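Local coordinates for acetamidase (Bacillus halodurans, PDB 2II1), which binds calcium ions and probably hydrolyses carbon-nitrogen bonds, other than peptide bonds, in linear amides, at residues L75-L80 and A176-G181; M90-G95 and E101-P106; E233-A238 and L271-I276. All coordinates share one frame; numbering follows the deposited sequence.

How the contacts relate
The three contacts do not touch one another. Contacts 1 and 3 share the nine-stranded sheet through strands 74-84 and 270-275, the latter an edge strand within this chain; their centres are 23 Å apart. Contact 2 lies 33 Å from contact 1, centre to centre, although strand 87-92 directly follows strand 74-84. Contacts 2 and 3, centres 22 Å apart, both meet the second subunit. The touching residues of contact 1 lie away from the calcium sites, although strand 176-184 goes on to the ligands Asp182 and His184. Between side chains, Val273 of contact 3 is about 9 Å from the calcium ligand Asp157, and Ala92 of contact 2 about 11 Å from the calcium ligand Glu198.

Contact 1 of 3, residues L75-L80 and A176-G181; sequences LEIEIL and ALLALG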
# COMPACT_ATOMS: atom_id res chain seq x y z
N LEU A 75 -13.46 -15.06 -16.16
CA LEU A 75 -12.73 -14.65 -17.36
C LEU A 75 -11.29 -14.51 -16.98
O LEU A 75 -10.96 -13.98 -15.90
CB LEU A 75 -13.24 -13.33 -17.90
CG LEU A 75 -14.63 -13.32 -18.53
CD1 LEU A 75 -14.88 -11.93 -19.04
CD2 LEU A 75 -14.78 -14.35 -19.67
N GLU A 76 -10.43 -14.98 -17.88
CA GLU A 76 -9.00 -14.76 -17.81
C GLU A 76 -8.63 -13.77 -18.92
O GLU A 76 -8.74 -14.08 -20.09
CB GLU A 76 -8.24 -16.07 -17.98
CG GLU A 76 -6.74 -15.90 -18.02
CD GLU A 76 -6.02 -17.18 -18.31
OE1 GLU A 76 -5.99 -17.58 -19.48
OE2 GLU A 76 -5.50 -17.79 -17.37
N ILE A 77 -8.23 -12.56 -18.54
CA ILE A 77 -8.08 -11.48 -19.50
C ILE A 77 -6.65 -10.96 -19.52
O ILE A 77 -6.16 -10.38 -18.55
CB ILE A 77 -9.02 -10.31 -19.21
CG1 ILE A 77 -10.47 -10.81 -19.11
CG2 ILE A 77 -8.82 -9.23 -20.31
CD1 ILE A 77 -11.37 -10.02 -18.15
N GLU A 78 -5.99 -11.18 -20.65
CA GLU A 78 -4.61 -10.82 -20.84
C GLU A 78 -4.51 -9.46 -21.52
O GLU A 78 -4.92 -9.31 -22.66
CB GLU A 78 -3.97 -11.92 -21.68
CG GLU A 78 -4.10 -13.32 -20.98
CD GLU A 78 -4.42 -14.47 -21.93
OE1 GLU A 78 -3.47 -15.10 -22.46
OE2 GLU A 78 -5.63 -14.78 -22.11
N ILE A 79 -3.98 -8.47 -20.81
CA ILE A 79 -3.83 -7.11 -21.37
C ILE A 79 -2.57 -7.16 -22.25
O ILE A 79 -1.45 -7.25 -21.74
CB ILE A 79 -3.72 -5.98 -20.28
CG1 ILE A 79 -4.87 -6.08 -19.26
CG2 ILE A 79 -3.76 -4.59 -20.89
CD1 ILE A 79 -6.29 -5.92 -19.85
N LEU A 80 -2.78 -7.16 -23.56
CA LEU A 80 -1.66 -7.25 -24.50
C LEU A 80 -1.07 -5.85 -24.74
O LEU A 80 0.15 -5.70 -24.84
CB LEU A 80 -2.13 -7.92 -25.81
CG LEU A 80 -2.75 -9.33 -25.67
CD1 LEU A 80 -3.21 -9.89 -27.03
CD2 LEU A 80 -1.74 -10.27 -25.03
N ALA A 176 -20.94 -13.33 -19.50
CA ALA A 176 -20.09 -12.40 -18.68
C ALA A 176 -20.49 -10.92 -18.79
O ALA A 176 -20.78 -10.29 -17.78
CB ALA A 176 -18.60 -12.56 -19.01
N LEU A 177 -20.47 -10.41 -20.02
CA LEU A 177 -20.75 -9.00 -20.36
C LEU A 177 -19.69 -8.07 -19.80
O LEU A 177 -19.91 -7.37 -18.81
CB LEU A 177 -22.15 -8.56 -19.93
CG LEU A 177 -23.29 -9.43 -20.47
CD1 LEU A 177 -24.56 -8.94 -19.84
CD2 LEU A 177 -23.39 -9.42 -21.97
N LEU A 178 -18.55 -8.10 -20.48
CA LEU A 178 -17.33 -7.36 -20.12
C LEU A 178 -17.37 -5.95 -20.73
O LEU A 178 -17.76 -5.78 -21.86
CB LEU A 178 -16.07 -8.09 -20.64
CG LEU A 178 -14.68 -7.53 -20.33
CD1 LEU A 178 -14.41 -7.39 -18.82
CD2 LEU A 178 -13.58 -8.39 -20.96
N ALA A 179 -16.96 -4.96 -19.95
CA ALA A 179 -16.96 -3.56 -20.36
C ALA A 179 -15.71 -2.94 -19.71
O ALA A 179 -15.30 -3.38 -18.64
CB ALA A 179 -18.25 -2.84 -19.86
N LEU A 180 -15.08 -1.98 -20.37
CA LEU A 180 -13.91 -1.36 -19.78
C LEU A 180 -13.74 0.05 -20.25
O LEU A 180 -14.32 0.47 -21.24
CB LEU A 180 -12.63 -2.18 -20.01
CG LEU A 180 -11.97 -2.19 -21.39
CD1 LEU A 180 -11.30 -0.85 -21.72
CD2 LEU A 180 -11.00 -3.34 -21.43
N GLY A 181 -12.96 0.80 -19.49
CA GLY A 181 -12.87 2.23 -19.69
C GLY A 181 -11.88 2.86 -18.75
O GLY A 181 -11.08 2.17 -18.10
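Leu75 and Ile77 meet Ala176 and Leu178 between strands of two different beta sheets. The segments run in nearly the same direction, their axes 10.5 Å apart and turned by 27°, in keeping with the aligned packing of a beta sandwich. No hydrogen bond joins them; the interface is made of methyl groups.

The side chain of Leu75 can be followed outward. Its CB is still 5.5 Å from Ala176 CB. CG, placed opposite the carbonyl carbon (chi1 -70°), comes to 4.1 Å from Ala176 CB. CD1 continues the extended chain with chi2 at -178°, and it does most of the touching: it rests 3.8 Å from Ala176 CB and reaches Leu178 CD2 at 4.2 Å. One branch thus bridges two residues of the facing strand. Val66, Val171 and Val207 pack against the same leucine.

Two residues along, Ile77 and Leu178 reach toward each other tip to tip. Leu178 is also backed by Leu169 of strand 166-170, a neighbour of strand 74-84 in the nine-stranded sheet. Glu76 and Glu78, alternating with the apolar residues, turn to the other face of their strand, where Glu76 OE1 is hydrogen-bonded to Asn208 ND2. At the centre of the tip-to-tip pair, Ile77 CD1 is 3.9 Å from Leu178 CD2 and 4.1 Å from Leu178 CD1.

Contact 2 of 3, residues M90-G95 and E101-P106; sequences MTAAPG and ESLNSP
With CG of Leu103 set opposite its own carbonyl carbon (chi1 -60°) and chi2 at 158°, its CD1 methyl comes against the backbone of Ala93, 3.5 Å from Ala93 O, while CB is left facing the ring of Pro94. The two segments form the base of a long beta-hairpin loop: strands 87-92 and 107-114 are antiparallel neighbours, Ala92 still pairs through its backbone with Thr107, and beyond that pair the chain opens into a loop whose two limbs pack on each other.

The ring of Pro94 packs against the opposing limb. Its CG lies 4.1 Å from Leu103 CB, and its CD meets the Ser105-Pro106 peptide, 3.6 Å from Pro106 N. The two proline rings also touch, Pro94 CD to Pro106 CD at 4.1 Å. A glycine in place of Pro94 would probably open a gap between Leu103 and Pro106 and give the limb more freedom to turn. Toward the strand, Ala92 CB adds a looser contact with Leu103 CD2 at 4.3 Å.

The second subunit covers part of this loop. The backbone N atoms of Asn104 and Ser105 both donate to Glu259 OE2 of that subunit, so one carboxylate oxygen grips two successive amides, and Met263 of the second subunit packs on Ala92 and on the selenomethionine Met90. Between 90-95 and 101-106 themselves no conventional hydrogen bond forms; the closest approach is a CA-H...O contact, Pro106 CA to Ala92 O at 3.2 Å, with 146° at the hydrogen.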
# COMPACT_ATOMS: atom_id res chain seq x y z
N MSE A 90 -6.45 16.27 -15.64
CA MSE A 90 -6.71 16.12 -14.23
C MSE A 90 -7.56 17.29 -13.73
O MSE A 90 -7.45 18.43 -14.22
CB MSE A 90 -5.42 16.06 -13.41
CG MSE A 90 -4.52 14.87 -13.70
SE MSE A 90 -3.03 14.69 -12.41
CE MSE A 90 -4.04 13.84 -11.05
N THR A 91 -8.38 16.97 -12.73
CA THR A 91 -9.22 17.91 -12.03
C THR A 91 -8.99 17.83 -10.49
O THR A 91 -9.10 16.75 -9.88
CB THR A 91 -10.73 17.64 -12.35
OG1 THR A 91 -11.15 16.41 -11.75
CG2 THR A 91 -10.98 17.57 -13.84
N ALA A 92 -8.66 18.98 -9.89
CA ALA A 92 -8.66 19.16 -8.43
C ALA A 92 -9.93 19.92 -8.04
O ALA A 92 -10.13 21.05 -8.50
CB ALA A 92 -7.42 19.94 -7.98
N ALA A 93 -10.78 19.30 -7.20
CA ALA A 93 -12.08 19.87 -6.74
C ALA A 93 -12.19 19.87 -5.22
O ALA A 93 -12.20 18.80 -4.62
CB ALA A 93 -13.26 19.09 -7.33
N PRO A 94 -12.28 21.06 -4.60
CA PRO A 94 -12.65 21.15 -3.19
C PRO A 94 -13.89 20.30 -2.89
O PRO A 94 -14.79 20.23 -3.73
CB PRO A 94 -12.94 22.64 -3.02
CG PRO A 94 -12.07 23.28 -4.00
CD PRO A 94 -12.03 22.39 -5.17
N GLY A 95 -13.91 19.62 -1.74
CA GLY A 95 -14.97 18.63 -1.43
C GLY A 95 -14.83 17.23 -2.00
O GLY A 95 -15.61 16.34 -1.66
N GLU A 101 -10.79 18.79 1.75
CA GLU A 101 -10.90 19.88 2.69
C GLU A 101 -9.64 20.73 2.76
O GLU A 101 -9.61 21.68 3.50
CB GLU A 101 -11.24 19.35 4.09
CG GLU A 101 -12.42 18.37 4.15
CD GLU A 101 -13.70 18.90 3.49
OE1 GLU A 101 -13.98 20.11 3.61
OE2 GLU A 101 -14.42 18.09 2.86
N SER A 102 -8.61 20.38 2.00
CA SER A 102 -7.37 21.17 1.98
C SER A 102 -7.31 22.05 0.73
O SER A 102 -6.59 23.06 0.71
CB SER A 102 -6.15 20.24 2.05
OG SER A 102 -6.35 19.19 2.99
N LEU A 103 -8.05 21.69 -0.32
CA LEU A 103 -8.01 22.44 -1.58
C LEU A 103 -8.69 23.81 -1.48
O LEU A 103 -9.67 23.99 -0.77
CB LEU A 103 -8.61 21.60 -2.73
CG LEU A 103 -7.92 20.27 -3.02
CD1 LEU A 103 -8.87 19.33 -3.74
CD2 LEU A 103 -6.63 20.43 -3.81
N ASN A 104 -8.14 24.80 -2.19
CA ASN A 104 -8.67 26.17 -2.15
C ASN A 104 -9.66 26.46 -3.27
O ASN A 104 -10.65 27.16 -3.05
CB ASN A 104 -7.53 27.19 -2.27
CG ASN A 104 -6.56 27.13 -1.11
OD1 ASN A 104 -5.34 27.17 -1.31
ND2 ASN A 104 -7.09 27.05 0.11
N SER A 105 -9.36 25.96 -4.46
CA SER A 105 -10.11 26.29 -5.65
C SER A 105 -10.08 25.18 -6.69
O SER A 105 -9.04 24.51 -6.84
CB SER A 105 -9.54 27.54 -6.30
OG SER A 105 -9.48 28.58 -5.35
N PRO A 106 -11.21 25.02 -7.44
CA PRO A 106 -11.27 24.05 -8.52
C PRO A 106 -10.21 24.40 -9.55
O PRO A 106 -9.99 25.58 -9.84
CB PRO A 106 -12.68 24.22 -9.11
CG PRO A 106 -13.43 24.99 -8.13
CD PRO A 106 -12.46 25.79 -7.33

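Contact 3 of 3, residues E233-A238 and L271-I276; sequences ETLDAA and LYVSQI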
# COMPACT_ATOMS: atom_id res chain seq x y z
N GLU A 233 -16.62 -0.42 1.95
CA GLU A 233 -17.00 0.93 2.32
C GLU A 233 -15.84 1.68 2.98
O GLU A 233 -15.72 2.89 2.85
CB GLU A 233 -18.17 0.88 3.30
CG GLU A 233 -19.40 0.07 2.86
CD GLU A 233 -20.18 0.74 1.77
OE1 GLU A 233 -19.80 1.86 1.36
OE2 GLU A 233 -21.20 0.14 1.35
N THR A 234 -15.01 0.93 3.70
CA THR A 234 -13.83 1.47 4.35
C THR A 234 -12.57 0.80 3.79
O THR A 234 -12.60 -0.35 3.31
CB THR A 234 -13.91 1.28 5.88
OG1 THR A 234 -13.87 -0.12 6.18
CG2 THR A 234 -15.21 1.88 6.44
N LEU A 235 -11.47 1.53 3.80
CA LEU A 235 -10.20 0.94 3.44
C LEU A 235 -9.79 -0.13 4.48
O LEU A 235 -9.12 -1.09 4.13
CB LEU A 235 -9.13 2.01 3.29
CG LEU A 235 -7.76 1.56 2.81
CD1 LEU A 235 -7.78 0.93 1.38
CD2 LEU A 235 -6.82 2.79 2.88
N ASP A 236 -10.19 0.03 5.73
CA ASP A 236 -9.93 -0.96 6.79
C ASP A 236 -10.43 -2.34 6.34
O ASP A 236 -9.71 -3.36 6.40
CB ASP A 236 -10.70 -0.55 8.08
CG ASP A 236 -9.90 0.38 9.02
OD1 ASP A 236 -8.67 0.46 8.91
OD2 ASP A 236 -10.50 0.97 9.93
N ALA A 237 -11.67 -2.35 5.82
CA ALA A 237 -12.41 -3.57 5.51
C ALA A 237 -12.00 -4.13 4.17
O ALA A 237 -11.90 -5.34 4.02
CB ALA A 237 -13.92 -3.28 5.55
N ALA A 238 -11.70 -3.25 3.22
CA ALA A 238 -11.13 -3.68 1.93
C ALA A 238 -9.80 -4.39 2.13
O ALA A 238 -9.58 -5.44 1.55
CB ALA A 238 -10.99 -2.51 1.01
N LEU A 271 0.34 -5.89 1.57
CA LEU A 271 -0.97 -5.33 1.40
C LEU A 271 -0.77 -3.97 0.78
O LEU A 271 -0.04 -3.15 1.31
CB LEU A 271 -1.67 -5.17 2.76
CG LEU A 271 -3.06 -4.56 2.78
CD1 LEU A 271 -4.06 -5.41 2.02
CD2 LEU A 271 -3.44 -4.38 4.27
N TYR A 272 -1.45 -3.73 -0.33
CA TYR A 272 -1.39 -2.47 -1.06
C TYR A 272 -2.77 -1.84 -1.21
O TYR A 272 -3.80 -2.52 -1.15
CB TYR A 272 -0.85 -2.69 -2.48
CG TYR A 272 0.60 -3.15 -2.58
CD1 TYR A 272 1.64 -2.35 -2.08
CD2 TYR A 272 0.93 -4.36 -3.17
CE1 TYR A 272 2.96 -2.75 -2.18
CE2 TYR A 272 2.25 -4.77 -3.29
CZ TYR A 272 3.26 -3.96 -2.78
OH TYR A 272 4.56 -4.35 -2.89
N VAL A 273 -2.74 -0.54 -1.45
CA VAL A 273 -3.90 0.30 -1.63
C VAL A 273 -4.04 0.60 -3.12
O VAL A 273 -3.07 0.99 -3.77
CB VAL A 273 -3.70 1.63 -0.86
CG1 VAL A 273 -4.64 2.71 -1.36
CG2 VAL A 273 -3.83 1.43 0.66
N SER A 274 -5.25 0.43 -3.65
CA SER A 274 -5.51 0.75 -5.05
C SER A 274 -5.95 2.19 -5.19
O SER A 274 -5.31 2.96 -5.89
CB SER A 274 -6.56 -0.19 -5.67
OG SER A 274 -6.01 -1.47 -5.93
N GLN A 275 -7.06 2.53 -4.53
CA GLN A 275 -7.63 3.87 -4.58
C GLN A 275 -8.39 4.08 -3.29
O GLN A 275 -8.93 3.10 -2.76
CB GLN A 275 -8.60 4.03 -5.78
CG GLN A 275 -9.76 3.02 -5.88
CD GLN A 275 -10.96 3.37 -4.97
OE1 GLN A 275 -11.09 4.51 -4.50
NE2 GLN A 275 -11.83 2.38 -4.73
N ILE A 276 -8.47 5.32 -2.80
CA ILE A 276 -9.29 5.65 -1.61
C ILE A 276 -10.37 6.70 -1.84
O ILE A 276 -10.90 7.31 -0.88
CB ILE A 276 -8.39 6.07 -0.40
CG1 ILE A 276 -7.61 7.35 -0.69
CG2 ILE A 276 -7.41 4.96 -0.07
CD1 ILE A 276 -6.95 7.95 0.54
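Leu235 meets Val273 and Ile276 through methyl groups alone, with no ring or amide face between them; the flat groups of the two segments stand to the side. The carboxamide of Gln275 is gripped at both ends, OE1 accepting from the backbone N atoms of Val277 and Asn278 and NE2 bonded to Leu280 O and to OG1 of Thr282, the residue that Ser274 and Gln275 both face in a classic beta bulge. The carboxylate of Asp236 is hydrogen-bonded through OD1 to Leu235 N of the second subunit, and the ring of Tyr272 packs on Arg284 and Ser286 of strand 281-288.

Leu235 carries the contact. Its CG stands opposite the backbone N (chi1 -176°), sending both methyls toward the strand. CD2 is 3.7 Å from Ile276 CG2, and the two side chains meet at a slant. Val273 is crossed at about a right angle instead; its CG2 lies 4.0 Å from Leu235 CD2 and equally 4.0 Å from Leu235 CD1, fitting against the fork of the leucine.

The leucine opens helix 235-253. Just before it, Thr234 is the N-cap: its OG1 accepts from Ala237 N at 3.2 Å, with 145° at the hydrogen, and Thr234 O receives Ala238 N at 3.0 Å.

The contact therefore lays the first turn of helix 235-253 against strand 270-275, an edge strand within this chain, and the loop residue Ile276 that follows it. In that first turn Ala238 packs on Ala283 of strand 281-288 and on Ala232 of strand 225-232; farther along the helix, Ala239 and Thr243 meet Leu271.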